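Local coordinates for protein thioredoxin reductase (PDB 4NTD) that is an FAD-dependent flavoenzyme that forms disulfide bonds in natural products, probably including the one in holomycin, and resembles thioredoxin reductases, at residues V185-A188 / L189-Q193; L160-P163 / Y164-G167; L207-D210 / D211-L215. All coordinates share one frame; numbering follows the deposited sequence.

Overall arrangement
Contact 2 (160-167) carries the CxxC centre, where Cys162 is bonded to glutathione and Cys165 lies against the FAD. Contact 1 (185-193) backs it from the neighbouring helix, with centres 11 Å apart: His187 NE2 is hydrogen-bonded to His161 O at 2.7 Å, and Leu190 CD2 packs 3.7 Å from Pro163 CG. Both contacts touch the glutathione. Contact 3 (207-215) begins the next helix and packs on the other flank of contact 1, with Val185 CG2 3.7 Å from Leu207 CD1 and centres 13 Å apart. It stays remote from the redox centre, its nearest atoms about 13 Å from those of contact 2. All three also meet the second subunit.

Contact 1 of 3, residues V185-A188 / L189-Q193; sequences VRHA and LLLRQ. With GSH (glutathione), chain B.
The glutathione pocket takes one wall from helix 184-191, where His187 and Leu190, neighbours across a helical turn, both face the peptide. Leu190 carries CG anti to its backbone N (chi1 175°), which brings methyl CD2 to 3.7 Å from GSH CG1, the side-chain carbon of the glutamyl part. His187 offers the edge of its ring: CE1 lies 3.7 Å from GSH N2, near the ring plane, and the bond to His161 steadies the imidazole against rotation. Leu191 leans on the same ring from an oblique direction, CD1 4.0 Å from His187 CD2. Away from the ligand, Val185 CG1 meets Leu189 CD1 at 4.2 Å, and this apolar pair turns to helix 209-217. The backbone beneath is regular: Leu189 N donates to Val185 O at 3.1 Å (N-H...O 163°), and Leu190 and Leu191 repeat the pattern to Arg186 and His187. The bond from Arg192 N to Ala188 O is less straight, 136°. Arg186 NH2 forms a salt bridge with Asp325 of the second subunit. The helix is the crossover between strands 175-178 and 198-201, a beta-alpha-beta unit of the Rossmann type.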
loop_
_atom_site.group_PDB
_atom_site.type_symbol
_atom_site.label_atom_id
_atom_site.label_comp_id
_atom_site.label_asym_id
_atom_site.label_seq_id
_atom_site.Cartn_x
_atom_site.Cartn_y
_atom_site.Cartn_z
ATOM N N VAL A 185 3.494 -9.748 26.347
ATOM C CA VAL A 185 2.562 -9.003 27.202
ATOM C C VAL A 185 1.682 -8.082 26.359
ATOM O O VAL A 185 0.456 -8.124 26.466
ATOM C CB VAL A 185 3.290 -8.189 28.298
ATOM C CG1 VAL A 185 2.321 -7.264 29.027
ATOM C CG2 VAL A 185 3.955 -9.124 29.298
ATOM N N ARG A 186 2.305 -7.261 25.516
ATOM C CA ARG A 186 1.557 -6.366 24.631
ATOM C C ARG A 186 0.640 -7.151 23.690
ATOM O O ARG A 186 -0.461 -6.700 23.369
ATOM C CB ARG A 186 2.499 -5.455 23.833
ATOM C CG ARG A 186 3.128 -4.342 24.662
ATOM C CD ARG A 186 3.941 -3.366 23.818
ATOM N NE ARG A 186 3.303 -2.051 23.700
ATOM C CZ ARG A 186 2.431 -1.689 22.756
ATOM N NH1 ARG A 186 2.047 -2.534 21.801
ATOM N NH2 ARG A 186 1.932 -0.459 22.770
ATOM N N HIS A 187 1.084 -8.334 23.267
ATOM C CA HIS A 187 0.282 -9.178 22.379
ATOM C C HIS A 187 -0.996 -9.674 23.060
ATOM O O HIS A 187 -2.062 -9.696 22.442
ATOM C CB HIS A 187 1.106 -10.362 21.857
ATOM C CG HIS A 187 0.770 -10.754 20.453
ATOM N ND1 HIS A 187 0.868 -9.875 19.397
ATOM C CD2 HIS A 187 0.355 -11.930 19.927
ATOM C CE1 HIS A 187 0.519 -10.490 18.282
ATOM N NE2 HIS A 187 0.205 -11.738 18.576
ATOM N N ALA A 188 -0.892 -10.065 24.329
ATOM C CA ALA A 188 -2.065 -10.483 25.101
ATOM C C ALA A 188 -3.060 -9.333 25.275
ATOM O O ALA A 188 -4.272 -9.527 25.155
ATOM C CB ALA A 188 -1.645 -11.031 26.458
ATOM N N LEU A 189 -2.541 -8.138 25.549
ATOM C CA LEU A 189 -3.382 -6.949 25.694
ATOM C C LEU A 189 -4.084 -6.609 24.376
ATOM O O LEU A 189 -5.251 -6.222 24.372
ATOM C CB LEU A 189 -2.550 -5.759 26.184
ATOM C CG LEU A 189 -1.918 -5.915 27.572
ATOM C CD1 LEU A 189 -0.914 -4.802 27.829
ATOM C CD2 LEU A 189 -2.983 -5.952 28.659
ATOM N N LEU A 190 -3.371 -6.770 23.264
ATOM C CA LEU A 190 -3.945 -6.579 21.930
ATOM C C LEU A 190 -5.067 -7.585 21.647
ATOM O O LEU A 190 -6.133 -7.212 21.156
ATOM C CB LEU A 190 -2.843 -6.686 20.866
ATOM C CG LEU A 190 -3.225 -6.635 19.383
ATOM C CD1 LEU A 190 -3.982 -5.360 19.042
ATOM C CD2 LEU A 190 -1.969 -6.758 18.534
ATOM N N LEU A 191 -4.829 -8.854 21.977
ATOM C CA LEU A 191 -5.810 -9.915 21.725
ATOM C C LEU A 191 -7.101 -9.776 22.540
ATOM O O LEU A 191 -8.141 -10.309 22.146
ATOM C CB LEU A 191 -5.183 -11.294 21.950
ATOM C CG LEU A 191 -4.247 -11.739 20.823
ATOM C CD1 LEU A 191 -3.315 -12.846 21.290
ATOM C CD2 LEU A 191 -5.045 -12.199 19.611
ATOM N N ARG A 192 -7.043 -9.049 23.658
ATOM C CA ARG A 192 -8.248 -8.767 24.452
ATOM C C ARG A 192 -9.297 -7.960 23.686
ATOM O O ARG A 192 -10.460 -7.919 24.086
ATOM C CB ARG A 192 -7.902 -8.055 25.768
ATOM C CG ARG A 192 -7.609 -9.000 26.919
ATOM C CD ARG A 192 -8.867 -9.682 27.445
ATOM N NE ARG A 192 -9.678 -8.823 28.316
ATOM C CZ ARG A 192 -10.824 -8.222 27.985
ATOM N NH1 ARG A 192 -11.355 -8.339 26.770
ATOM N NH2 ARG A 192 -11.451 -7.480 28.892
ATOM N N GLN A 193 -8.885 -7.315 22.596
ATOM C CA GLN A 193 -9.820 -6.637 21.704
ATOM C C GLN A 193 -10.731 -7.629 20.953
ATOM O O GLN A 193 -11.816 -7.253 20.508
ATOM C CB GLN A 193 -9.046 -5.734 20.729
ATOM C CG GLN A 193 -9.884 -4.977 19.709
ATOM C CD GLN A 193 -10.991 -4.141 20.330
ATOM O OE1 GLN A 193 -10.906 -3.729 21.487
ATOM N NE2 GLN A 193 -12.036 -3.879 19.553
HETATM N N1 GSH B . 3.825 -5.079 14.918
HETATM C CA1 GSH B . 3.043 -4.919 16.146
HETATM C C1 GSH B . 3.808 -3.945 17.064
HETATM O O11 GSH B . 4.732 -4.440 17.755
HETATM O O12 GSH B . 3.457 -2.738 17.062
HETATM C CB1 GSH B . 2.928 -6.215 16.912
HETATM C CG1 GSH B . 1.476 -6.643 17.121
HETATM C CD1 GSH B . 0.882 -7.044 15.774
HETATM O OE1 GSH B . 0.124 -6.297 15.157
HETATM N N2 GSH B . 1.172 -8.298 15.420
HETATM C CA2 GSH B . 0.730 -8.896 14.155
HETATM C C2 GSH B . 1.698 -8.493 13.123
HETATM O O2 GSH B . 2.797 -7.990 13.362
HETATM C CB2 GSH B . -0.454 -8.180 13.503
HETATM S SG2 GSH B . -1.931 -9.112 12.931
HETATM N N3 GSH B . 1.113 -8.618 11.947
HETATM C CA3 GSH B . 1.719 -8.106 10.793
HETATM C C3 GSH B . 2.102 -9.130 9.692
HETATM O O31 GSH B . 1.618 -10.406 9.748
HETATM O O32 GSH B . 2.831 -8.756 8.683
#

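Contact 2 of 3, residues L160-P163 / Y164-G167; sequences LHCP and YCHG. With GSH (glutathione), chain B.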
loop_
_atom_site.group_PDB
_atom_site.type_symbol
_atom_site.label_atom_id
_atom_site.label_comp_id
_atom_site.label_asym_id
_atom_site.label_seq_id
_atom_site.Cartn_x
_atom_site.Cartn_y
_atom_site.Cartn_z
ATOM N N LEU A 160 -0.874 -19.304 16.121
ATOM C CA LEU A 160 -0.916 -18.150 15.224
ATOM C C LEU A 160 -0.125 -16.970 15.774
ATOM O O LEU A 160 0.357 -17.004 16.905
ATOM C CB LEU A 160 -2.375 -17.735 15.007
ATOM C CG LEU A 160 -3.321 -18.834 14.507
ATOM C CD1 LEU A 160 -4.774 -18.401 14.622
ATOM C CD2 LEU A 160 -2.987 -19.224 13.076
ATOM N N HIS A 161 0.011 -15.925 14.966
ATOM C CA HIS A 161 0.647 -14.689 15.420
ATOM C C HIS A 161 -0.257 -13.465 15.259
ATOM O O HIS A 161 -0.527 -12.761 16.229
ATOM C CB HIS A 161 1.980 -14.464 14.695
ATOM C CG HIS A 161 2.481 -13.056 14.783
ATOM N ND1 HIS A 161 2.759 -12.296 13.669
ATOM C CD2 HIS A 161 2.731 -12.263 15.852
ATOM C CE1 HIS A 161 3.171 -11.100 14.046
ATOM N NE2 HIS A 161 3.157 -11.050 15.366
ATOM N N CYS A 162 -0.737 -13.239 14.041
ATOM C CA CYS A 162 -1.265 -11.936 13.630
ATOM C C CYS A 162 -2.776 -11.772 13.996
ATOM O O CYS A 162 -3.629 -12.439 13.414
ATOM C CB CYS A 162 -0.831 -11.733 12.131
ATOM S SG CYS A 162 -1.702 -10.359 11.349
ATOM N N PRO A 163 -3.094 -10.885 14.976
ATOM C CA PRO A 163 -4.503 -10.667 15.332
ATOM C C PRO A 163 -5.363 -10.024 14.239
ATOM O O PRO A 163 -6.571 -10.249 14.210
ATOM C CB PRO A 163 -4.419 -9.740 16.556
ATOM C CG PRO A 163 -3.059 -9.967 17.111
ATOM C CD PRO A 163 -2.204 -10.150 15.899
ATOM N N TYR A 164 -4.765 -9.231 13.354
ATOM C CA TYR A 164 -5.521 -8.657 12.235
ATOM C C TYR A 164 -5.900 -9.741 11.229
ATOM O O TYR A 164 -7.007 -9.736 10.686
ATOM C CB TYR A 164 -4.745 -7.509 11.572
ATOM C CG TYR A 164 -4.496 -6.389 12.552
ATOM C CD1 TYR A 164 -5.546 -5.610 13.012
ATOM C CD2 TYR A 164 -3.226 -6.142 13.060
ATOM C CE1 TYR A 164 -5.340 -4.605 13.933
ATOM C CE2 TYR A 164 -3.008 -5.136 13.984
ATOM C CZ TYR A 164 -4.073 -4.371 14.412
ATOM O OH TYR A 164 -3.892 -3.371 15.328
ATOM N N CYS A 165 -4.989 -10.685 11.016
ATOM C CA CYS A 165 -5.210 -11.787 10.086
ATOM C C CYS A 165 -6.227 -12.800 10.607
ATOM O O CYS A 165 -7.037 -13.314 9.838
ATOM C CB CYS A 165 -3.890 -12.508 9.805
ATOM S SG CYS A 165 -2.549 -11.435 9.244
ATOM N N HIS A 166 -6.181 -13.076 11.911
ATOM C CA HIS A 166 -6.897 -14.213 12.502
ATOM C C HIS A 166 -7.893 -13.885 13.610
ATOM O O HIS A 166 -8.735 -14.722 13.940
ATOM C CB HIS A 166 -5.884 -15.195 13.079
ATOM C CG HIS A 166 -4.830 -15.606 12.105
ATOM N ND1 HIS A 166 -3.491 -15.340 12.295
ATOM C CD2 HIS A 166 -4.923 -16.253 10.923
ATOM C CE1 HIS A 166 -2.806 -15.817 11.271
ATOM N NE2 HIS A 166 -3.650 -16.376 10.426
ATOM N N GLY A 167 -7.784 -12.695 14.193
ATOM C CA GLY A 167 -8.569 -12.333 15.369
ATOM C C GLY A 167 -10.062 -12.503 15.182
ATOM O O GLY A 167 -10.729 -13.129 16.005
HETATM N N1 GSH B . 3.825 -5.079 14.918
HETATM C CA1 GSH B . 3.043 -4.919 16.146
HETATM C C1 GSH B . 3.808 -3.945 17.064
HETATM O O11 GSH B . 4.732 -4.440 17.755
HETATM O O12 GSH B . 3.457 -2.738 17.062
HETATM C CB1 GSH B . 2.928 -6.215 16.912
HETATM C CG1 GSH B . 1.476 -6.643 17.121
HETATM C CD1 GSH B . 0.882 -7.044 15.774
HETATM O OE1 GSH B . 0.124 -6.297 15.157
HETATM N N2 GSH B . 1.172 -8.298 15.420
HETATM C CA2 GSH B . 0.730 -8.896 14.155
HETATM C C2 GSH B . 1.698 -8.493 13.123
HETATM O O2 GSH B . 2.797 -7.990 13.362
HETATM C CB2 GSH B . -0.454 -8.180 13.503
HETATM S SG2 GSH B . -1.931 -9.112 12.931
HETATM N N3 GSH B . 1.113 -8.618 11.947
HETATM C CA3 GSH B . 1.719 -8.106 10.793
HETATM C C3 GSH B . 2.102 -9.130 9.692
HETATM O O31 GSH B . 1.618 -10.406 9.748
HETATM O O32 GSH B . 2.831 -8.756 8.683
HETATM O O HOH W 1 -9.050 -9.627 12.819
#
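The imidazole of His166 is sandwiched: Leu160 CD2 sits over one face, 3.9 Å from the centroid and 9° off the normal, a CH-pi contact, while CB of Cys165 covers the opposite face. The other two rings flank glutathione, both meeting it obliquely. His161 CE1 comes within 3.1 Å of GSH C2, and Tyr164 CD2 lies 3.2 Å from GSH SG2; the phenol OH is hydrogen-bonded to Asn320 of the second subunit. Between these rings, with chi1 at 167°, the sulfur of Cys162 lies trans to its amide nitrogen and bonds covalently to GSH SG2 at 2.0 Å. Cys162 is the N-cap of a short helix, whose first turn is tied by His166 N to Cys162 O at 3.0 Å and Gly167 N to Pro163 O at 2.7 Å. Glycine suits position 167, since a CB there would clash with Pro163 O. Cys162 SG and Cys165 SG are 2.5 Å apart, too long for an ordinary disulfide and too short for simple packing, so their bonding is doubtful. With Cys162 holding the mixed disulfide and Cys165 touching the FAD, the geometry is consistent with thiol-disulfide exchange at Cys162 and electron transfer to flavin through Cys165.

Contact 3 of 3, residues L207-D210 / D211-L215; sequences LTDD and DRRAL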
loop_
_atom_site.group_PDB
_atom_site.type_symbol
_atom_site.label_atom_id
_atom_site.label_comp_id
_atom_site.label_asym_id
_atom_site.label_seq_id
_atom_site.Cartn_x
_atom_site.Cartn_y
_atom_site.Cartn_z
ATOM N N LEU A 207 8.377 -10.158 33.915
ATOM C CA LEU A 207 7.308 -9.154 33.887
ATOM C C LEU A 207 7.674 -7.974 34.782
ATOM O O LEU A 207 8.185 -8.160 35.887
ATOM C CB LEU A 207 5.982 -9.758 34.367
ATOM C CG LEU A 207 4.980 -10.324 33.350
ATOM C CD1 LEU A 207 5.639 -10.866 32.087
ATOM C CD2 LEU A 207 4.127 -11.391 34.028
ATOM N N THR A 208 7.402 -6.765 34.298
ATOM C CA THR A 208 7.594 -5.553 35.087
ATOM C C THR A 208 6.328 -5.253 35.885
ATOM O O THR A 208 5.286 -5.876 35.668
ATOM C CB THR A 208 7.910 -4.338 34.193
ATOM O OG1 THR A 208 6.777 -4.032 33.371
ATOM C CG2 THR A 208 9.123 -4.618 33.308
ATOM N N ASP A 209 6.419 -4.294 36.803
ATOM C CA ASP A 209 5.246 -3.845 37.554
ATOM C C ASP A 209 4.178 -3.274 36.617
ATOM O O ASP A 209 2.985 -3.509 36.817
ATOM C CB ASP A 209 5.633 -2.802 38.611
ATOM C CG ASP A 209 6.382 -3.403 39.795
ATOM O OD1 ASP A 209 6.880 -2.621 40.632
ATOM O OD2 ASP A 209 6.473 -4.646 39.900
ATOM N N ASP A 210 4.607 -2.531 35.596
ATOM C CA ASP A 210 3.684 -1.994 34.592
ATOM C C ASP A 210 2.989 -3.107 33.801
ATOM O O ASP A 210 1.796 -3.007 33.517
ATOM C CB ASP A 210 4.406 -1.038 33.631
ATOM C CG ASP A 210 4.765 0.296 34.278
ATOM O OD1 ASP A 210 5.629 1.006 33.721
ATOM O OD2 ASP A 210 4.190 0.643 35.332
ATOM N N ASP A 211 3.732 -4.158 33.449
ATOM C CA ASP A 211 3.151 -5.331 32.777
ATOM C C ASP A 211 2.033 -5.932 33.623
ATOM O O ASP A 211 0.924 -6.165 33.138
ATOM C CB ASP A 211 4.204 -6.420 32.530
ATOM C CG ASP A 211 5.211 -6.051 31.454
ATOM O OD1 ASP A 211 4.906 -5.214 30.581
ATOM O OD2 ASP A 211 6.319 -6.628 31.480
ATOM N N ARG A 212 2.339 -6.184 34.892
ATOM C CA ARG A 212 1.384 -6.805 35.806
ATOM C C ARG A 212 0.137 -5.941 36.027
ATOM O O ARG A 212 -0.981 -6.457 36.018
ATOM C CB ARG A 212 2.059 -7.151 37.138
ATOM C CG ARG A 212 2.938 -8.391 37.057
ATOM C CD ARG A 212 3.552 -8.742 38.402
ATOM N NE ARG A 212 4.657 -7.847 38.735
ATOM C CZ ARG A 212 5.930 -8.030 38.381
ATOM N NH1 ARG A 212 6.306 -9.093 37.671
ATOM N NH2 ARG A 212 6.843 -7.136 38.746
ATOM N N ARG A 213 0.323 -4.633 36.206
ATOM C CA ARG A 213 -0.815 -3.714 36.357
ATOM C C ARG A 213 -1.717 -3.710 35.116
ATOM O O ARG A 213 -2.943 -3.718 35.233
ATOM C CB ARG A 213 -0.342 -2.286 36.664
ATOM C CG ARG A 213 0.003 -2.045 38.126
ATOM C CD ARG A 213 0.239 -0.569 38.412
ATOM N NE ARG A 213 1.522 -0.104 37.886
ATOM C CZ ARG A 213 2.693 -0.204 38.515
ATOM N NH1 ARG A 213 2.783 -0.760 39.721
ATOM N NH2 ARG A 213 3.793 0.259 37.931
ATOM N N ALA A 214 -1.106 -3.710 33.934
ATOM C CA ALA A 214 -1.853 -3.688 32.674
ATOM C C ALA A 214 -2.644 -4.978 32.461
ATOM O O ALA A 214 -3.820 -4.941 32.100
ATOM C CB ALA A 214 -0.911 -3.449 31.505
ATOM N N LEU A 215 -1.990 -6.114 32.690
ATOM C CA LEU A 215 -2.635 -7.419 32.545
ATOM C C LEU A 215 -3.796 -7.587 33.533
ATOM O O LEU A 215 -4.856 -8.092 33.166
ATOM C CB LEU A 215 -1.607 -8.546 32.709
ATOM C CG LEU A 215 -0.562 -8.651 31.592
ATOM C CD1 LEU A 215 0.648 -9.455 32.047
ATOM C CD2 LEU A 215 -1.164 -9.253 30.331
HETATM O O HOH W 2 3.695 -6.397 40.891
HETATM O O HOH W 3 1.244 1.293 35.544
#
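Thr208 and Asp211 grip each other at the start of helix 209-217. Thr208 OG1, set between its backbone N and carbonyl carbon (chi1 66°), accepts from Asp211 N at 3.0 Å. In return Asp211 OD2 accepts from Thr208 N, also at 3.0 Å and almost straight (177°), from above the carboxylate plane. Leu207 closes the inner side, its CG 4.1 Å from Asp211 CB and its CD2 4.4 Å from Leu215 CD1, beside Val185 and Val222. The reciprocal bonds make a capping box, with Thr208 as N-cap, on the helix that links strands 198-201 and 222-223 in a beta-alpha-beta unit. Replacing Asp211 by an alanine would probably leave Thr208 N without its acceptor and let the residues before the helix shift. The solvent side is looser, built from long chains and water. Arg212, bent at chi3, folds back so that its guanidinium lies over Thr208 O; its NH2 forms a salt bridge with Asp209 OD2 at 2.8 Å, in the guanidinium plane, and its NH1 makes only a weak bond to Leu207 O. One residue on, Arg213 likewise lies over Asp209 O, but its salt bridge from NH2 to Asp210 OD2 (2.7 Å) is tilted from the guanidinium plane and meets the oxygen's anti side. A water bridges the latter pair, accepting from Arg213 NE and donating to Asp210 OD2 at 3.0 Å.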